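Local coordinates for protein fatty acid biosynthesis transcriptional regulator (Streptococcus pneumoniae, PDB 6JBX) that binds DNA as a MarR-family transcriptional regulator and, with its co-repressor acyl-ACP, represses the fatty acid synthesis pathway, at residues Met46-Pro60 against Val98-His111. Sequence-based numbering, arbitrary orientation.
With nucleotides of chain D.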
ATOM      1  N   MET A  46      -5.319   5.308 -11.508  1.00 30.58           N
ATOM      2  CA  MET A  46      -4.312   4.590 -12.300  1.00 34.49           C
ATOM      3  C   MET A  46      -4.575   3.079 -12.208  1.00 34.17           C
ATOM      4  O   MET A  46      -4.407   2.373 -13.188  1.00 36.48           O
ATOM      5  CB  MET A  46      -2.903   4.928 -11.826  1.00 31.84           C
ATOM      6  CG  MET A  46      -1.802   4.447 -12.720  1.00 38.96           C
ATOM      7  SD  MET A  46      -1.749   5.134 -14.398  1.00 46.59           S
ATOM      8  CE  MET A  46      -2.147   3.627 -15.275  1.00 46.29           C
ATOM      9  N   HIS A  47      -5.102   2.594 -11.085  1.00 33.51           N
ATOM     10  CA  HIS A  47      -5.392   1.154 -11.015  1.00 43.50           C
ATOM     11  C   HIS A  47      -6.520   0.783 -11.991  1.00 39.78           C
ATOM     12  O   HIS A  47      -6.441  -0.243 -12.627  1.00 38.17           O
ATOM     13  CB  HIS A  47      -5.744   0.698  -9.591  1.00 46.49           C
ATOM     14  CG  HIS A  47      -4.587   0.770  -8.657  1.00 46.38           C
ATOM     15  ND1 HIS A  47      -4.771   0.922  -7.299  1.00 42.77           N
ATOM     16  CD2 HIS A  47      -3.251   0.775  -8.886  1.00 43.75           C
ATOM     17  CE1 HIS A  47      -3.587   1.001  -6.721  1.00 44.61           C
ATOM     18  NE2 HIS A  47      -2.635   0.921  -7.681  1.00 45.39           N
ATOM     19  N   THR A  48      -7.571   1.596 -12.060  1.00 34.80           N
ATOM     20  CA  THR A  48      -8.661   1.364 -13.002  1.00 35.64           C
ATOM     21  C   THR A  48      -8.116   1.420 -14.427  1.00 35.73           C
ATOM     22  O   THR A  48      -8.369   0.515 -15.215  1.00 38.77           O
ATOM     23  CB  THR A  48      -9.813   2.339 -12.783  1.00 35.60           C
ATOM     24  OG1 THR A  48     -10.238   2.182 -11.435  1.00 34.99           O
ATOM     25  CG2 THR A  48     -10.976   2.097 -13.720  1.00 34.16           C
ATOM     26  N   ILE A  49      -7.273   2.403 -14.727  1.00 33.68           N
ATOM     27  CA  ILE A  49      -6.715   2.504 -16.069  1.00 33.89           C
ATOM     28  C   ILE A  49      -5.943   1.219 -16.409  1.00 40.11           C
ATOM     29  O   ILE A  49      -5.988   0.725 -17.554  1.00 38.95           O
ATOM     30  CB  ILE A  49      -5.853   3.766 -16.226  1.00 34.28           C
ATOM     31  CG1 ILE A  49      -6.728   5.025 -16.211  1.00 37.06           C
ATOM     32  CG2 ILE A  49      -4.989   3.700 -17.470  1.00 32.56           C
ATOM     33  CD1 ILE A  49      -5.961   6.304 -16.362  1.00 39.73           C
ATOM     34  N   ASP A  50      -5.225   0.707 -15.432  1.00 40.48           N
ATOM     35  CA  ASP A  50      -4.332  -0.454 -15.573  1.00 42.45           C
ATOM     36  C   ASP A  50      -5.138  -1.711 -15.932  1.00 38.38           C
ATOM     37  O   ASP A  50      -4.800  -2.418 -16.865  1.00 37.25           O
ATOM     38  CB  ASP A  50      -3.574  -0.665 -14.254  1.00 48.46           C
ATOM     39  CG  ASP A  50      -2.451  -1.666 -14.348  1.00 57.94           C
ATOM     40  OD1 ASP A  50      -1.674  -1.578 -15.329  1.00 62.20           O
ATOM     41  OD2 ASP A  50      -2.389  -2.544 -13.451  1.00 66.70           O
ATOM     42  N   VAL A  51      -6.212  -1.952 -15.214  1.00 35.06           N
ATOM     43  CA  VAL A  51      -7.075  -3.082 -15.512  1.00 39.96           C
ATOM     44  C   VAL A  51      -7.566  -2.977 -16.969  1.00 44.66           C
ATOM     45  O   VAL A  51      -7.495  -3.951 -17.727  1.00 41.94           O
ATOM     46  CB  VAL A  51      -8.253  -3.152 -14.528  1.00 39.85           C
ATOM     47  CG1 VAL A  51      -9.282  -4.181 -14.964  1.00 44.80           C
ATOM     48  CG2 VAL A  51      -7.786  -3.435 -13.109  1.00 40.16           C
ATOM     49  N   ILE A  52      -8.076  -1.807 -17.367  1.00 39.72           N
ATOM     50  CA  ILE A  52      -8.667  -1.658 -18.699  1.00 35.14           C
ATOM     51  C   ILE A  52      -7.568  -1.824 -19.754  1.00 37.66           C
ATOM     52  O   ILE A  52      -7.787  -2.429 -20.795  1.00 37.49           O
ATOM     53  CB  ILE A  52      -9.411  -0.314 -18.831  1.00 35.03           C
ATOM     54  CG1 ILE A  52     -10.490  -0.170 -17.760  1.00 34.61           C
ATOM     55  CG2 ILE A  52      -9.998  -0.139 -20.236  1.00 35.43           C
ATOM     56  CD1 ILE A  52     -11.125   1.204 -17.685  1.00 36.80           C
ATOM     57  N   GLY A  53      -6.373  -1.317 -19.492  1.00 34.94           N
ATOM     58  CA  GLY A  53      -5.311  -1.372 -20.516  1.00 39.06           C
ATOM     59  C   GLY A  53      -4.806  -2.795 -20.759  1.00 44.47           C
ATOM     60  O   GLY A  53      -4.517  -3.187 -21.899  1.00 48.38           O
ATOM     61  N   LYS A  54      -4.742  -3.583 -19.701  1.00 46.09           N
ATOM     62  CA  LYS A  54      -4.283  -4.974 -19.793  1.00 52.77           C
ATOM     63  C   LYS A  54      -5.355  -5.840 -20.474  1.00 52.63           C
ATOM     64  O   LYS A  54      -5.024  -6.837 -21.098  1.00 48.63           O
ATOM     65  CB  LYS A  54      -3.981  -5.541 -18.400  1.00 50.91           C
ATOM     66  CG  LYS A  54      -2.667  -5.094 -17.778  1.00 59.22           C
ATOM     67  CD  LYS A  54      -2.564  -5.465 -16.306  1.00 61.34           C
ATOM     68  CE  LYS A  54      -1.224  -5.120 -15.684  1.00 67.66           C
ATOM     69  NZ  LYS A  54      -1.311  -5.134 -14.200  1.00 75.07           N
ATOM     70  N   ALA A  55      -6.627  -5.466 -20.327  1.00 49.62           N
ATOM     71  CA  ALA A  55      -7.729  -6.292 -20.810  1.00 47.34           C
ATOM     72  C   ALA A  55      -8.744  -5.439 -21.569  1.00 43.58           C
ATOM     73  O   ALA A  55      -9.849  -5.144 -21.041  1.00 44.00           O
ATOM     74  CB  ALA A  55      -8.389  -6.983 -19.640  1.00 46.23           C
ATOM     75  N   PRO A  56      -8.407  -5.063 -22.805  1.00 46.25           N
ATOM     76  CA  PRO A  56      -9.349  -4.257 -23.600  1.00 52.01           C
ATOM     77  C   PRO A  56     -10.733  -4.928 -23.672  1.00 55.70           C
ATOM     78  O   PRO A  56     -10.817  -6.165 -23.681  1.00 51.00           O
ATOM     79  CB  PRO A  56      -8.667  -4.159 -24.968  1.00 53.40           C
ATOM     80  CG  PRO A  56      -7.193  -4.155 -24.611  1.00 50.96           C
ATOM     81  CD  PRO A  56      -7.091  -5.115 -23.443  1.00 47.23           C
ATOM     82  N   ASP A  57     -11.782  -4.097 -23.630  1.00 50.83           N
ATOM     83  CA  ASP A  57     -13.214  -4.494 -23.632  1.00 54.39           C
ATOM     84  C   ASP A  57     -13.682  -5.136 -22.311  1.00 49.29           C
ATOM     85  O   ASP A  57     -14.800  -5.637 -22.231  1.00 47.43           O
ATOM     86  CB  ASP A  57     -13.542  -5.380 -24.838  1.00 61.14           C
ATOM     87  CG  ASP A  57     -13.491  -4.599 -26.137  1.00 66.71           C
ATOM     88  OD1 ASP A  57     -13.516  -3.335 -26.083  1.00 76.13           O
ATOM     89  OD2 ASP A  57     -13.418  -5.249 -27.185  1.00 84.04           O
ATOM     90  N   VAL A  58     -12.914  -5.039 -21.247  1.00 43.72           N
ATOM     91  CA  VAL A  58     -13.378  -5.498 -19.959  1.00 39.36           C
ATOM     92  C   VAL A  58     -14.634  -4.716 -19.536  1.00 41.84           C
ATOM     93  O   VAL A  58     -14.931  -3.597 -19.966  1.00 39.75           O
ATOM     94  CB  VAL A  58     -12.234  -5.374 -18.939  1.00 46.55           C
ATOM     95  CG1 VAL A  58     -11.826  -3.917 -18.730  1.00 44.48           C
ATOM     96  CG2 VAL A  58     -12.576  -6.036 -17.614  1.00 47.69           C
ATOM     97  N   THR A  59     -15.427  -5.315 -18.684  1.00 39.44           N
ATOM     98  CA  THR A  59     -16.672  -4.675 -18.272  1.00 44.94           C
ATOM     99  C   THR A  59     -16.535  -4.081 -16.861  1.00 41.42           C
ATOM    100  O   THR A  59     -15.673  -4.496 -16.082  1.00 43.51           O
ATOM    101  CB  THR A  59     -17.833  -5.685 -18.270  1.00 45.88           C
ATOM    102  OG1 THR A  59     -17.704  -6.528 -17.124  1.00 44.32           O
ATOM    103  CG2 THR A  59     -17.862  -6.558 -19.502  1.00 48.03           C
ATOM    104  N   PRO A  60     -17.455  -3.189 -16.491  1.00 40.81           N
ATOM    105  CA  PRO A  60     -17.379  -2.699 -15.111  1.00 43.47           C
ATOM    106  C   PRO A  60     -17.370  -3.804 -14.047  1.00 49.67           C
ATOM    107  O   PRO A  60     -16.599  -3.717 -13.070  1.00 45.32           O
ATOM    108  CB  PRO A  60     -18.646  -1.857 -14.957  1.00 44.25           C
ATOM    109  CG  PRO A  60     -18.818  -1.261 -16.328  1.00 45.42           C
ATOM    110  CD  PRO A  60     -18.442  -2.402 -17.256  1.00 41.94           C
ATOM    111  N   VAL A  98     -24.678  -4.688 -21.004  1.00 48.48           N
ATOM    112  CA  VAL A  98     -23.251  -4.810 -20.786  1.00 48.95           C
ATOM    113  C   VAL A  98     -22.555  -3.615 -21.430  1.00 49.08           C
ATOM    114  O   VAL A  98     -23.024  -3.085 -22.452  1.00 44.64           O
ATOM    115  CB  VAL A  98     -22.727  -6.157 -21.314  1.00 50.37           C
ATOM    116  CG1 VAL A  98     -21.206  -6.227 -21.369  1.00 50.29           C
ATOM    117  CG2 VAL A  98     -23.297  -7.286 -20.463  1.00 51.52           C
ATOM    118  N   VAL A  99     -21.487  -3.183 -20.744  1.00 49.17           N
ATOM    119  CA  VAL A  99     -20.629  -2.077 -21.198  1.00 48.76           C
ATOM    120  C   VAL A  99     -19.218  -2.629 -21.368  1.00 41.79           C
ATOM    121  O   VAL A  99     -18.730  -3.340 -20.515  1.00 46.49           O
ATOM    122  CB  VAL A  99     -20.669  -0.869 -20.235  1.00 47.81           C
ATOM    123  CG1 VAL A  99     -19.532   0.117 -20.480  1.00 48.66           C
ATOM    124  CG2 VAL A  99     -21.998  -0.130 -20.316  1.00 48.77           C
ATOM    125  N   HIS A 100     -18.603  -2.297 -22.485  1.00 42.01           N
ATOM    126  CA  HIS A 100     -17.224  -2.664 -22.746  1.00 43.51           C
ATOM    127  C   HIS A 100     -16.353  -1.412 -22.611  1.00 43.79           C
ATOM    128  O   HIS A 100     -16.689  -0.351 -23.144  1.00 43.61           O
ATOM    129  CB  HIS A 100     -17.078  -3.287 -24.144  1.00 51.16           C
ATOM    130  CG  HIS A 100     -17.820  -4.574 -24.322  1.00 56.41           C
ATOM    131  ND1 HIS A 100     -17.525  -5.715 -23.590  1.00 56.42           N
ATOM    132  CD2 HIS A 100     -18.826  -4.912 -25.154  1.00 61.34           C
ATOM    133  CE1 HIS A 100     -18.319  -6.695 -23.959  1.00 56.25           C
ATOM    134  NE2 HIS A 100     -19.117  -6.229 -24.926  1.00 61.40           N
ATOM    135  N   LEU A 101     -15.240  -1.540 -21.906  1.00 40.64           N
ATOM    136  CA  LEU A 101     -14.386  -0.373 -21.623  1.00 38.75           C
ATOM    137  C   LEU A 101     -13.089  -0.502 -22.414  1.00 37.06           C
ATOM    138  O   LEU A 101     -12.538  -1.582 -22.513  1.00 37.37           O
ATOM    139  CB  LEU A 101     -14.053  -0.320 -20.136  1.00 32.88           C
ATOM    140  CG  LEU A 101     -15.237  -0.324 -19.187  1.00 36.30           C
ATOM    141  CD1 LEU A 101     -14.754  -0.679 -17.791  1.00 38.31           C
ATOM    142  CD2 LEU A 101     -15.961   1.010 -19.204  1.00 35.96           C
ATOM    143  N   HIS A 102     -12.565   0.615 -22.876  1.00 35.18           N
ATOM    144  CA  HIS A 102     -11.225   0.602 -23.490  1.00 39.28           C
ATOM    145  C   HIS A 102     -10.571   1.975 -23.317  1.00 40.09           C
ATOM    146  O   HIS A 102     -11.268   3.021 -23.094  1.00 47.40           O
ATOM    147  CB  HIS A 102     -11.291   0.167 -24.959  1.00 46.29           C
ATOM    148  CG  HIS A 102     -11.991   1.132 -25.858  1.00 46.76           C
ATOM    149  ND1 HIS A 102     -11.346   2.221 -26.424  1.00 52.92           N
ATOM    150  CD2 HIS A 102     -13.252   1.140 -26.343  1.00 52.60           C
ATOM    151  CE1 HIS A 102     -12.191   2.875 -27.201  1.00 53.62           C
ATOM    152  NE2 HIS A 102     -13.369   2.228 -27.176  1.00 52.79           N
ATOM    153  N   LEU A 103      -9.246   1.962 -23.409  1.00 38.70           N
ATOM    154  CA  LEU A 103      -8.472   3.154 -23.162  1.00 40.34           C
ATOM    155  C   LEU A 103      -8.514   4.031 -24.409  1.00 38.77           C
ATOM    156  O   LEU A 103      -8.352   3.535 -25.503  1.00 44.81           O
ATOM    157  CB  LEU A 103      -7.016   2.805 -22.824  1.00 36.64           C
ATOM    158  CG  LEU A 103      -6.751   2.052 -21.515  1.00 38.64           C
ATOM    159  CD1 LEU A 103      -5.270   2.048 -21.218  1.00 37.33           C
ATOM    160  CD2 LEU A 103      -7.512   2.641 -20.341  1.00 38.58           C
ATOM    161  N   THR A 104      -8.632   5.336 -24.204  1.00 40.13           N
ATOM    162  CA  THR A 104      -8.376   6.301 -25.261  1.00 39.94           C
ATOM    163  C   THR A 104      -6.863   6.309 -25.538  1.00 42.20           C
ATOM    164  O   THR A 104      -6.084   5.606 -24.887  1.00 38.17           O
ATOM    165  CB  THR A 104      -8.863   7.707 -24.880  1.00 40.85           C
ATOM    166  OG1 THR A 104      -8.079   8.256 -23.808  1.00 37.26           O
ATOM    167  CG2 THR A 104     -10.331   7.736 -24.513  1.00 44.26           C
ATOM    168  N   LYS A 105      -6.447   7.114 -26.493  1.00 40.79           N
ATOM    169  CA  LYS A 105      -5.032   7.259 -26.764  1.00 45.51           C
ATOM    170  C   LYS A 105      -4.359   7.859 -25.536  1.00 47.24           C
ATOM    171  O   LYS A 105      -3.237   7.519 -25.231  1.00 50.31           O
ATOM    172  CB  LYS A 105      -4.776   8.162 -27.977  1.00 53.89           C
ATOM    173  CG  LYS A 105      -3.300   8.337 -28.326  1.00 63.80           C
ATOM    174  CD  LYS A 105      -2.499   7.018 -28.301  1.00 70.85           C
ATOM    175  CE  LYS A 105      -1.142   7.101 -27.620  1.00 73.33           C
ATOM    176  NZ  LYS A 105      -0.510   5.762 -27.423  1.00 68.15           N
ATOM    177  N   LYS A 106      -5.053   8.766 -24.860  1.00 39.60           N
ATOM    178  CA  LYS A 106      -4.488   9.424 -23.720  1.00 38.44           C
ATOM    179  C   LYS A 106      -4.305   8.381 -22.616  1.00 35.40           C
ATOM    180  O   LYS A 106      -3.275   8.344 -21.974  1.00 33.55           O
ATOM    181  CB  LYS A 106      -5.362  10.608 -23.295  1.00 44.73           C
ATOM    182  CG  LYS A 106      -4.729  11.562 -22.292  1.00 44.70           C
ATOM    183  CD  LYS A 106      -5.654  12.709 -21.871  1.00 48.91           C
ATOM    184  CE  LYS A 106      -4.935  13.777 -21.068  1.00 54.87           C
ATOM    185  NZ  LYS A 106      -5.892  14.705 -20.411  1.00 56.36           N
ATOM    186  N   GLY A 107      -5.303   7.539 -22.430  1.00 38.84           N
ATOM    187  CA  GLY A 107      -5.252   6.442 -21.483  1.00 39.13           C
ATOM    188  C   GLY A 107      -4.064   5.525 -21.736  1.00 38.30           C
ATOM    189  O   GLY A 107      -3.348   5.205 -20.817  1.00 38.79           O
ATOM    190  N   ARG A 108      -3.845   5.136 -22.984  1.00 37.61           N
ATOM    191  CA  ARG A 108      -2.713   4.282 -23.345  1.00 40.74           C
ATOM    192  C   ARG A 108      -1.400   4.983 -22.974  1.00 45.46           C
ATOM    193  O   ARG A 108      -0.474   4.328 -22.415  1.00 40.94           O
ATOM    194  CB  ARG A 108      -2.761   3.911 -24.829  1.00 40.40           C
ATOM    195  CG  ARG A 108      -3.900   2.954 -25.163  1.00 47.07           C
ATOM    196  CD  ARG A 108      -3.874   2.321 -26.558  1.00 47.21           C
ATOM    197  NE  ARG A 108      -3.936   3.282 -27.653  1.00 43.18           N
ATOM    198  CZ  ARG A 108      -5.053   3.793 -28.162  1.00 42.30           C
ATOM    199  NH1 ARG A 108      -6.232   3.412 -27.705  1.00 46.87           N
ATOM    200  NH2 ARG A 108      -4.984   4.723 -29.091  1.00 37.85           N
ATOM    201  N   LEU A 109      -1.335   6.306 -23.187  1.00 42.02           N
ATOM    202  CA  LEU A 109      -0.093   7.057 -22.905  1.00 43.14           C
ATOM    203  C   LEU A 109       0.221   7.007 -21.408  1.00 44.79           C
ATOM    204  O   LEU A 109       1.347   6.761 -21.038  1.00 41.13           O
ATOM    205  CB  LEU A 109      -0.216   8.518 -23.341  1.00 51.02           C
ATOM    206  CG  LEU A 109       0.172   8.856 -24.779  1.00 52.16           C
ATOM    207  CD1 LEU A 109       0.259  10.377 -24.938  1.00 55.65           C
ATOM    208  CD2 LEU A 109       1.493   8.212 -25.172  1.00 51.31           C
ATOM    209  N   ILE A 110      -0.755   7.279 -20.554  1.00 41.51           N
ATOM    210  CA  ILE A 110      -0.444   7.294 -19.163  1.00 42.70           C
ATOM    211  C   ILE A 110      -0.244   5.842 -18.659  1.00 49.99           C
ATOM    212  O   ILE A 110       0.537   5.615 -17.733  1.00 46.77           O
ATOM    213  CB  ILE A 110      -1.484   8.082 -18.347  1.00 39.24           C
ATOM    214  CG1 ILE A 110      -0.966   8.329 -16.924  1.00 43.88           C
ATOM    215  CG2 ILE A 110      -2.831   7.387 -18.359  1.00 38.20           C
ATOM    216  CD1 ILE A 110      -1.928   9.026 -15.989  1.00 45.03           C
ATOM    217  N   HIS A 111      -0.938   4.858 -19.230  1.00 45.86           N
ATOM    218  CA  HIS A 111      -0.751   3.462 -18.833  1.00 45.13           C
ATOM    219  C   HIS A 111       0.723   3.070 -18.997  1.00 44.27           C
ATOM    220  O   HIS A 111       1.321   2.483 -18.110  1.00 50.15           O
ATOM    221  CB  HIS A 111      -1.684   2.566 -19.657  1.00 47.79           C
ATOM    222  CG  HIS A 111      -1.592   1.114 -19.339  1.00 48.19           C
ATOM    223  ND1 HIS A 111      -1.694   0.633 -18.047  1.00 56.18           N
ATOM    224  CD2 HIS A 111      -1.393   0.045 -20.137  1.00 52.10           C
ATOM    225  CE1 HIS A 111      -1.581  -0.676 -18.068  1.00 57.45           C
ATOM    226  NE2 HIS A 111      -1.401  -1.062 -19.333  1.00 57.20           N
TER
ATOM    227  P    DA D   5     -21.547  -4.469 -16.871  1.00 48.42           P
ATOM    228  OP1  DA D   5     -20.931  -4.118 -18.187  1.00 41.81           O
ATOM    229  OP2  DA D   5     -20.736  -5.174 -15.837  1.00 43.08           O
ATOM    230  O5'  DA D   5     -22.195  -3.158 -16.261  1.00 41.53           O
ATOM    231  C5'  DA D   5     -22.888  -2.306 -17.138  1.00 37.95           C
ATOM    232  C4'  DA D   5     -23.721  -1.313 -16.373  1.00 45.89           C
ATOM    233  O4'  DA D   5     -24.483  -1.957 -15.343  1.00 40.67           O
ATOM    234  C3'  DA D   5     -22.944  -0.204 -15.651  1.00 45.74           C
ATOM    235  O3'  DA D   5     -22.871   0.900 -16.563  1.00 50.91           O
ATOM    236  C2'  DA D   5     -23.802   0.061 -14.418  1.00 47.23           C
ATOM    237  C1'  DA D   5     -25.006  -0.877 -14.608  1.00 41.95           C
ATOM    238  N9   DA D   5     -25.571  -1.400 -13.368  1.00 36.14           N
ATOM    239  C8   DA D   5     -25.073  -2.392 -12.564  1.00 37.04           C
ATOM    240  N7   DA D   5     -25.792  -2.611 -11.487  1.00 39.08           N
ATOM    241  C5   DA D   5     -26.836  -1.702 -11.596  1.00 34.40           C
ATOM    242  C6   DA D   5     -27.935  -1.425 -10.765  1.00 39.45           C
ATOM    243  N6   DA D   5     -28.181  -2.074  -9.626  1.00 41.63           N
ATOM    244  N1   DA D   5     -28.778  -0.438 -11.144  1.00 41.25           N
ATOM    245  C2   DA D   5     -28.529   0.213 -12.292  1.00 43.55           C
ATOM    246  N3   DA D   5     -27.533   0.030 -13.166  1.00 38.33           N
ATOM    247  C4   DA D   5     -26.707  -0.944 -12.743  1.00 33.29           C
ATOM    248  P    DA D   4     -24.032 -10.320 -14.867  1.00 54.14           P
ATOM    249  OP1  DA D   4     -23.260 -10.933 -15.962  1.00 55.61           O
ATOM    250  OP2  DA D   4     -23.565 -10.436 -13.467  1.00 57.11           O
ATOM    251  O5'  DA D   4     -24.246  -8.792 -15.246  1.00 48.76           O
ATOM    252  C5'  DA D   4     -24.607  -8.430 -16.585  1.00 47.48           C
ATOM    253  C4'  DA D   4     -24.615  -6.926 -16.742  1.00 48.44           C
ATOM    254  O4'  DA D   4     -25.786  -6.359 -16.105  1.00 47.73           O
ATOM    255  C3'  DA D   4     -23.411  -6.202 -16.140  1.00 44.06           C
ATOM    256  O3'  DA D   4     -22.881  -5.349 -17.155  1.00 48.57           O
ATOM    257  C2'  DA D   4     -23.997  -5.500 -14.923  1.00 45.00           C
ATOM    258  C1'  DA D   4     -25.416  -5.218 -15.358  1.00 45.11           C
ATOM    259  N9   DA D   4     -26.407  -5.060 -14.299  1.00 40.70           N
ATOM    260  C8   DA D   4     -26.539  -5.829 -13.171  1.00 38.96           C
ATOM    261  N7   DA D   4     -27.573  -5.507 -12.431  1.00 41.07           N
ATOM    262  C5   DA D   4     -28.169  -4.467 -13.129  1.00 38.11           C
ATOM    263  C6   DA D   4     -29.311  -3.693 -12.870  1.00 42.30           C
ATOM    264  N6   DA D   4     -30.082  -3.862 -11.796  1.00 46.38           N
ATOM    265  N1   DA D   4     -29.645  -2.738 -13.769  1.00 42.53           N
ATOM    266  C2   DA D   4     -28.875  -2.590 -14.859  1.00 42.93           C
ATOM    267  N3   DA D   4     -27.772  -3.255 -15.207  1.00 40.09           N
ATOM    268  C4   DA D   4     -27.471  -4.190 -14.288  1.00 37.46           C
TER
HETATM  269  O   HOH W   1      -8.309  -0.770 -23.397  1.00 46.89           O
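Helix 46-54 and the loop after it pack against strand 99-103 of the wing and the start of helix 105-125, a contact internal to the winged helix-turn-helix domain of this MarR-family repressor. Helix and strand axes run at 101°, 7.2 Å apart at their closest. Where the loop leaves the helix, through a type II turn from A55 to V58, it borders the strand on the side away from strand 87-91. L101 N donates to V58 O (2.8 Å), the weak bond from D57 N returns to L101 O, and H100 ND1 reaches D57 O (3.0 Å) in the carbonyl plane, on a lone pair. Nearer the helix the two backbones do not bond directly; a water links I52 O to L103 N. I52 CG2 rests on H102 CA (3.6 Å) and meets L103 CD2, while L103 CD1 presses on G53 CA at 3.5 Å, a tight fit made possible by the missing side chain. The H111 ring enters as a knob among I49, D50, G53 and K54, carried there by a chi1 of -180° that extends CG opposite the backbone N, with G53 CA over one face, toward its rim. The M46 thioether runs antiparallel alongside I110, SD against CG1, and I49 CD1 meets I110 CG2. Within the helix, K54 NZ forms a salt bridge with D50 OD2. At the other end the contact reaches DNA: T59 OG1 accepts from Q62 N, capping helix 60-67, P60 CD lies against the backbone phosphate of DA5 of chain D, and V99 N donates to its OP1 over 2.8 Å, nearly straight at 168°.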